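Beta-2-microglobulin (Ctenopharyngodon idella, PDB 5H5Z) pairs as the light chain with the MHC class I heavy chain and probably stabilises it for peptide presentation in this bony fish. Local coordinates at residues L24-I38 against D77-N89. The protein carries 1 engineered substitution. Sequence-based numbering, arbitrary orientation.
Sequences LICYVSNFHPPDISI and DEYSCRVKHMSDN
Cys26 and Cys81 are joined by a disulfide, SG to SG 2.0 Å, in the tightly packed interior between strands 24-29 and 79-85. Both sulfurs stand anti to their backbone N (chi1 -178° and 177°), which sends them across the gap between the two strands. Ile38 lays its CG2 on Cys81 SG at 3.6 Å. Further along, Val28 and Val83 meet through their CG2 methyls. Ile36 reaches with CD1 to Val83 CG1, 3.6 Å away, and the same methyl sits over the centre of the Phe31 ring. At the other end Leu24 CD2 packs on Tyr79 CB.

This is the core of an immunoglobulin C1-set sandwich. Strand 24-29 belongs to one sheet, strands 36-38 and 79-85 to the other, and the disulfide ties the two sheets together. Within the second sheet, Ser37 and Lys84 form an antiparallel hydrogen-bonded pair: Lys84 N donates to Ser37 O at 2.8 Å, and Ser37 N donates back to Lys84 O.

His85 lies against the loop that holds the cis peptide before Pro33. Its NE2 donates to Pro33 O at 2.8 Å, with the acceptor nearly in the imidazole plane. Phe31 turns its edge to one face of His85 in an offset edge-to-face pair, planes at 71°. Met86 CG lies over the opposite face, toward its rim. A leucine in place of His85 would probably leave Pro33 O without this donor and let the proline loop shift.

The other face of this sheet, with Ser37 and Lys84, is the looser, solvent-facing side. Here Ser37 and Lys84 touch through their CB atoms, 3.8 Å apart, and the extended lysine chain leads away. A water links Ser37 OG to Arg82 O, donating to the carbonyl at 2.9 Å.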
loop_
_atom_site.group_PDB
_atom_site.type_symbol
_atom_site.label_atom_id
_atom_site.label_comp_id
_atom_site.label_asym_id
_atom_site.label_seq_id
_atom_site.Cartn_x
_atom_site.Cartn_y
_atom_site.Cartn_z
ATOM N N LEU B 24 12.204 8.198 -9.207
ATOM C CA LEU B 24 12.514 6.784 -9.220
ATOM C C LEU B 24 11.810 6.115 -8.051
ATOM O O LEU B 24 11.952 6.546 -6.907
ATOM C CB LEU B 24 14.024 6.589 -9.122
ATOM C CG LEU B 24 14.562 5.158 -9.094
ATOM C CD1 LEU B 24 14.316 4.415 -10.403
ATOM C CD2 LEU B 24 16.043 5.196 -8.745
ATOM N N ILE B 25 11.060 5.058 -8.344
ATOM C CA ILE B 25 10.224 4.398 -7.349
ATOM C C ILE B 25 10.540 2.911 -7.264
ATOM O O ILE B 25 10.633 2.217 -8.291
ATOM C CB ILE B 25 8.719 4.587 -7.665
ATOM C CG1 ILE B 25 8.367 6.082 -7.741
ATOM C CG2 ILE B 25 7.858 3.847 -6.647
ATOM C CD1 ILE B 25 7.033 6.383 -8.394
ATOM N N CYS B 26 10.711 2.426 -6.035
ATOM C CA CYS B 26 10.845 1.002 -5.796
ATOM C C CYS B 26 9.736 0.554 -4.851
ATOM O O CYS B 26 9.722 0.927 -3.680
ATOM C CB CYS B 26 12.234 0.684 -5.241
ATOM S SG CYS B 26 12.558 -1.063 -4.940
ATOM N N TYR B 27 8.797 -0.223 -5.387
ATOM C CA TYR B 27 7.673 -0.757 -4.625
ATOM C C TYR B 27 7.982 -2.179 -4.190
ATOM O O TYR B 27 8.158 -3.077 -5.025
ATOM C CB TYR B 27 6.398 -0.730 -5.467
ATOM C CG TYR B 27 5.143 -1.189 -4.749
ATOM C CD1 TYR B 27 4.784 -0.658 -3.502
ATOM C CD2 TYR B 27 4.289 -2.118 -5.334
ATOM C CE1 TYR B 27 3.629 -1.074 -2.858
ATOM C CE2 TYR B 27 3.130 -2.533 -4.704
ATOM C CZ TYR B 27 2.805 -2.012 -3.467
ATOM O OH TYR B 27 1.654 -2.430 -2.845
ATOM N N VAL B 28 8.056 -2.366 -2.877
ATOM C CA VAL B 28 8.435 -3.648 -2.288
ATOM C C VAL B 28 7.228 -4.181 -1.519
ATOM O O VAL B 28 6.782 -3.561 -0.555
ATOM C CB VAL B 28 9.673 -3.489 -1.379
ATOM C CG1 VAL B 28 10.088 -4.825 -0.776
ATOM C CG2 VAL B 28 10.832 -2.878 -2.162
ATOM N N SER B 29 6.684 -5.313 -1.958
ATOM C CA SER B 29 5.394 -5.770 -1.447
ATOM C C SER B 29 5.367 -7.265 -1.170
ATOM O O SER B 29 6.319 -7.975 -1.487
ATOM C CB SER B 29 4.288 -5.412 -2.440
ATOM O OG SER B 29 4.489 -6.092 -3.674
ATOM N N ASN B 30 4.270 -7.730 -0.571
ATOM C CA ASN B 30 4.029 -9.159 -0.360
ATOM C C ASN B 30 5.079 -9.850 0.518
ATOM O O ASN B 30 5.392 -11.023 0.305
ATOM C CB ASN B 30 3.905 -9.894 -1.710
ATOM C CG ASN B 30 2.705 -9.441 -2.527
ATOM O OD1 ASN B 30 1.778 -8.810 -2.012
ATOM N ND2 ASN B 30 2.715 -9.774 -3.815
ATOM N N PHE B 31 5.619 -9.136 1.504
ATOM C CA PHE B 31 6.705 -9.703 2.308
ATOM C C PHE B 31 6.408 -9.835 3.800
ATOM O O PHE B 31 5.657 -9.050 4.366
ATOM C CB PHE B 31 8.033 -8.965 2.064
ATOM C CG PHE B 31 8.079 -7.565 2.617
ATOM C CD1 PHE B 31 8.526 -7.326 3.916
ATOM C CD2 PHE B 31 7.711 -6.478 1.828
ATOM C CE1 PHE B 31 8.582 -6.035 4.425
ATOM C CE2 PHE B 31 7.765 -5.187 2.329
ATOM C CZ PHE B 31 8.198 -4.964 3.630
ATOM N N HIS B 32 7.003 -10.860 4.409
ATOM C CA HIS B 32 6.916 -11.121 5.851
ATOM C C HIS B 32 8.140 -11.955 6.226
ATOM O O HIS B 32 8.498 -12.863 5.479
ATOM C CB HIS B 32 5.642 -11.900 6.186
ATOM C CG HIS B 32 5.585 -12.392 7.602
ATOM N ND1 HIS B 32 5.155 -11.601 8.646
ATOM C CD2 HIS B 32 5.913 -13.589 8.148
ATOM C CE1 HIS B 32 5.216 -12.288 9.771
ATOM N NE2 HIS B 32 5.674 -13.498 9.497
ATOM N N PRO B 33 8.788 -11.665 7.379
ATOM C CA PRO B 33 8.483 -10.633 8.387
ATOM C C PRO B 33 8.850 -9.204 7.932
ATOM O O PRO B 33 9.446 -9.041 6.864
ATOM C CB PRO B 33 9.312 -11.075 9.596
ATOM C CG PRO B 33 10.472 -11.796 9.010
ATOM C CD PRO B 33 9.947 -12.490 7.785
ATOM N N PRO B 34 8.493 -8.183 8.738
ATOM C CA PRO B 34 8.571 -6.780 8.297
ATOM C C PRO B 34 9.964 -6.163 8.178
ATOM O O PRO B 34 10.140 -5.234 7.384
ATOM C CB PRO B 34 7.752 -6.031 9.352
ATOM C CG PRO B 34 7.814 -6.889 10.568
ATOM C CD PRO B 34 7.859 -8.303 10.065
ATOM N N ASP B 35 10.933 -6.648 8.954
ATOM C CA ASP B 35 12.286 -6.093 8.920
ATOM C C ASP B 35 12.897 -6.245 7.535
ATOM O O ASP B 35 12.963 -7.351 6.992
ATOM C CB ASP B 35 13.183 -6.753 9.965
ATOM C CG ASP B 35 14.165 -5.783 10.581
ATOM O OD1 ASP B 35 15.072 -5.308 9.863
ATOM O OD2 ASP B 35 14.014 -5.481 11.785
ATOM N N ILE B 36 13.333 -5.125 6.969
ATOM C CA ILE B 36 13.821 -5.094 5.590
ATOM C C ILE B 36 14.727 -3.880 5.357
ATOM O O ILE B 36 14.616 -2.865 6.054
ATOM C CB ILE B 36 12.637 -5.110 4.586
ATOM C CG1 ILE B 36 13.093 -5.550 3.187
ATOM C CG2 ILE B 36 11.911 -3.764 4.558
ATOM C CD1 ILE B 36 11.985 -6.159 2.352
ATOM N N SER B 37 15.629 -4.009 4.386
ATOM C CA SER B 37 16.484 -2.920 3.938
ATOM C C SER B 37 16.183 -2.638 2.472
ATOM O O SER B 37 16.240 -3.551 1.636
ATOM C CB SER B 37 17.960 -3.306 4.101
ATOM O OG SER B 37 18.819 -2.292 3.608
ATOM N N ILE B 38 15.854 -1.385 2.162
ATOM C CA ILE B 38 15.646 -0.962 0.776
ATOM C C ILE B 38 16.523 0.254 0.490
ATOM O O ILE B 38 16.512 1.226 1.250
ATOM C CB ILE B 38 14.165 -0.611 0.479
ATOM C CG1 ILE B 38 13.226 -1.757 0.881
ATOM C CG2 ILE B 38 13.988 -0.257 -0.997
ATOM C CD1 ILE B 38 11.775 -1.342 1.030
ATOM N N ASP B 77 23.968 6.498 -17.171
ATOM C CA ASP B 77 23.683 6.196 -15.764
ATOM C C ASP B 77 22.738 5.012 -15.571
ATOM O O ASP B 77 21.725 4.894 -16.265
ATOM C CB ASP B 77 23.121 7.433 -15.054
ATOM C CG ASP B 77 24.117 8.575 -14.995
ATOM O OD1 ASP B 77 25.304 8.320 -14.691
ATOM O OD2 ASP B 77 23.711 9.731 -15.254
ATOM N N GLU B 78 23.083 4.147 -14.620
ATOM C CA GLU B 78 22.260 2.997 -14.250
ATOM C C GLU B 78 21.622 3.202 -12.880
ATOM O O GLU B 78 22.303 3.571 -11.920
ATOM C CB GLU B 78 23.100 1.715 -14.238
ATOM C CG GLU B 78 22.454 0.564 -13.473
ATOM C CD GLU B 78 23.447 -0.503 -13.055
ATOM O OE1 GLU B 78 23.860 -1.295 -13.920
ATOM O OE2 GLU B 78 23.803 -0.558 -11.861
ATOM N N TYR B 79 20.319 2.943 -12.799
ATOM C CA TYR B 79 19.586 3.003 -11.535
ATOM C C TYR B 79 19.058 1.634 -11.147
ATOM O O TYR B 79 18.700 0.826 -12.010
ATOM C CB TYR B 79 18.460 4.037 -11.608
ATOM C CG TYR B 79 18.996 5.436 -11.799
ATOM C CD1 TYR B 79 19.207 5.952 -13.079
ATOM C CD2 TYR B 79 19.325 6.235 -10.702
ATOM C CE1 TYR B 79 19.719 7.225 -13.258
ATOM C CE2 TYR B 79 19.835 7.510 -10.874
ATOM C CZ TYR B 79 20.031 7.998 -12.155
ATOM O OH TYR B 79 20.541 9.258 -12.333
ATOM N N SER B 80 19.028 1.374 -9.842
ATOM C CA SER B 80 18.592 0.084 -9.326
ATOM C C SER B 80 18.060 0.194 -7.903
ATOM O O SER B 80 18.245 1.215 -7.224
ATOM C CB SER B 80 19.722 -0.959 -9.415
ATOM O OG SER B 80 20.850 -0.578 -8.648
ATOM N N CYS B 81 17.371 -0.855 -7.469
ATOM C CA CYS B 81 16.861 -0.935 -6.112
ATOM C C CYS B 81 17.402 -2.215 -5.496
ATOM O O CYS B 81 17.218 -3.306 -6.052
ATOM C CB CYS B 81 15.329 -0.928 -6.118
ATOM S SG CYS B 81 14.545 -1.097 -4.499
ATOM N N ARG B 82 18.097 -2.067 -4.369
ATOM C CA ARG B 82 18.657 -3.201 -3.644
ATOM C C ARG B 82 17.856 -3.471 -2.383
ATOM O O ARG B 82 17.716 -2.602 -1.516
ATOM C CB ARG B 82 20.133 -2.978 -3.305
ATOM C CG ARG B 82 20.761 -4.112 -2.498
ATOM C CD ARG B 82 22.277 -4.046 -2.509
ATOM N NE ARG B 82 22.787 -2.821 -1.900
ATOM C CZ ARG B 82 23.884 -2.180 -2.297
ATOM N NH1 ARG B 82 24.599 -2.630 -3.324
ATOM N NH2 ARG B 82 24.264 -1.072 -1.672
ATOM N N VAL B 83 17.326 -4.685 -2.298
ATOM C CA VAL B 83 16.477 -5.086 -1.183
ATOM C C VAL B 83 17.114 -6.240 -0.407
ATOM O O VAL B 83 17.519 -7.250 -0.995
ATOM C CB VAL B 83 15.066 -5.481 -1.672
ATOM C CG1 VAL B 83 14.172 -5.873 -0.504
ATOM C CG2 VAL B 83 14.428 -4.348 -2.470
ATOM N N LYS B 84 17.210 -6.071 0.910
ATOM C CA LYS B 84 17.745 -7.098 1.797
ATOM C C LYS B 84 16.695 -7.534 2.820
ATOM O O LYS B 84 16.352 -6.784 3.740
ATOM C CB LYS B 84 19.027 -6.612 2.486
ATOM C CG LYS B 84 20.147 -6.269 1.512
ATOM C CD LYS B 84 21.385 -5.744 2.216
ATOM C CE LYS B 84 22.418 -5.284 1.197
ATOM N NZ LYS B 84 23.704 -4.907 1.844
ATOM N N HIS B 85 16.186 -8.750 2.632
ATOM C CA HIS B 85 15.160 -9.329 3.496
ATOM C C HIS B 85 15.672 -10.658 4.031
ATOM O O HIS B 85 16.153 -11.494 3.260
ATOM C CB HIS B 85 13.866 -9.535 2.706
ATOM C CG HIS B 85 12.704 -9.984 3.535
ATOM N ND1 HIS B 85 12.045 -11.173 3.310
ATOM C CD2 HIS B 85 12.069 -9.395 4.578
ATOM C CE1 HIS B 85 11.059 -11.301 4.179
ATOM N NE2 HIS B 85 11.053 -10.236 4.960
ATOM N N MET B 86 15.562 -10.851 5.345
ATOM C CA MET B 86 16.200 -11.978 6.029
ATOM C C MET B 86 17.687 -11.985 5.661
ATOM O O MET B 86 18.392 -11.017 5.948
ATOM C CB MET B 86 15.517 -13.310 5.677
ATOM C CG MET B 86 14.015 -13.336 5.910
ATOM S SD MET B 86 13.579 -13.160 7.651
ATOM C CE MET B 86 14.065 -14.755 8.312
ATOM N N SER B 87 18.146 -13.048 5.002
ATOM C CA SER B 87 19.534 -13.131 4.541
ATOM C C SER B 87 19.662 -13.029 3.014
ATOM O O SER B 87 20.733 -13.276 2.451
ATOM C CB SER B 87 20.192 -14.414 5.056
ATOM O OG SER B 87 20.184 -14.440 6.470
ATOM N N ASP B 88 18.564 -12.658 2.356
ATOM C CA ASP B 88 18.542 -12.482 0.909
ATOM C C ASP B 88 19.033 -11.093 0.514
ATOM O O ASP B 88 18.894 -10.139 1.269
ATOM C CB ASP B 88 17.136 -12.727 0.352
ATOM C CG ASP B 88 16.599 -14.110 0.692
ATOM O OD1 ASP B 88 17.394 -15.062 0.782
ATOM O OD2 ASP B 88 15.373 -14.249 0.867
ATOM N N ASN B 89 19.610 -10.984 -0.677
ATOM C CA ASN B 89 20.122 -9.711 -1.169
ATOM C C ASN B 89 19.838 -9.608 -2.657
ATOM O O ASN B 89 20.529 -10.216 -3.459
ATOM C CB ASN B 89 21.629 -9.599 -0.875
ATOM C CG ASN B 89 22.249 -8.300 -1.380
ATOM O OD1 ASN B 89 21.569 -7.422 -1.910
ATOM N ND2 ASN B 89 23.562 -8.179 -1.211
HETATM O O HOH W 1 19.232 -2.832 0.920
#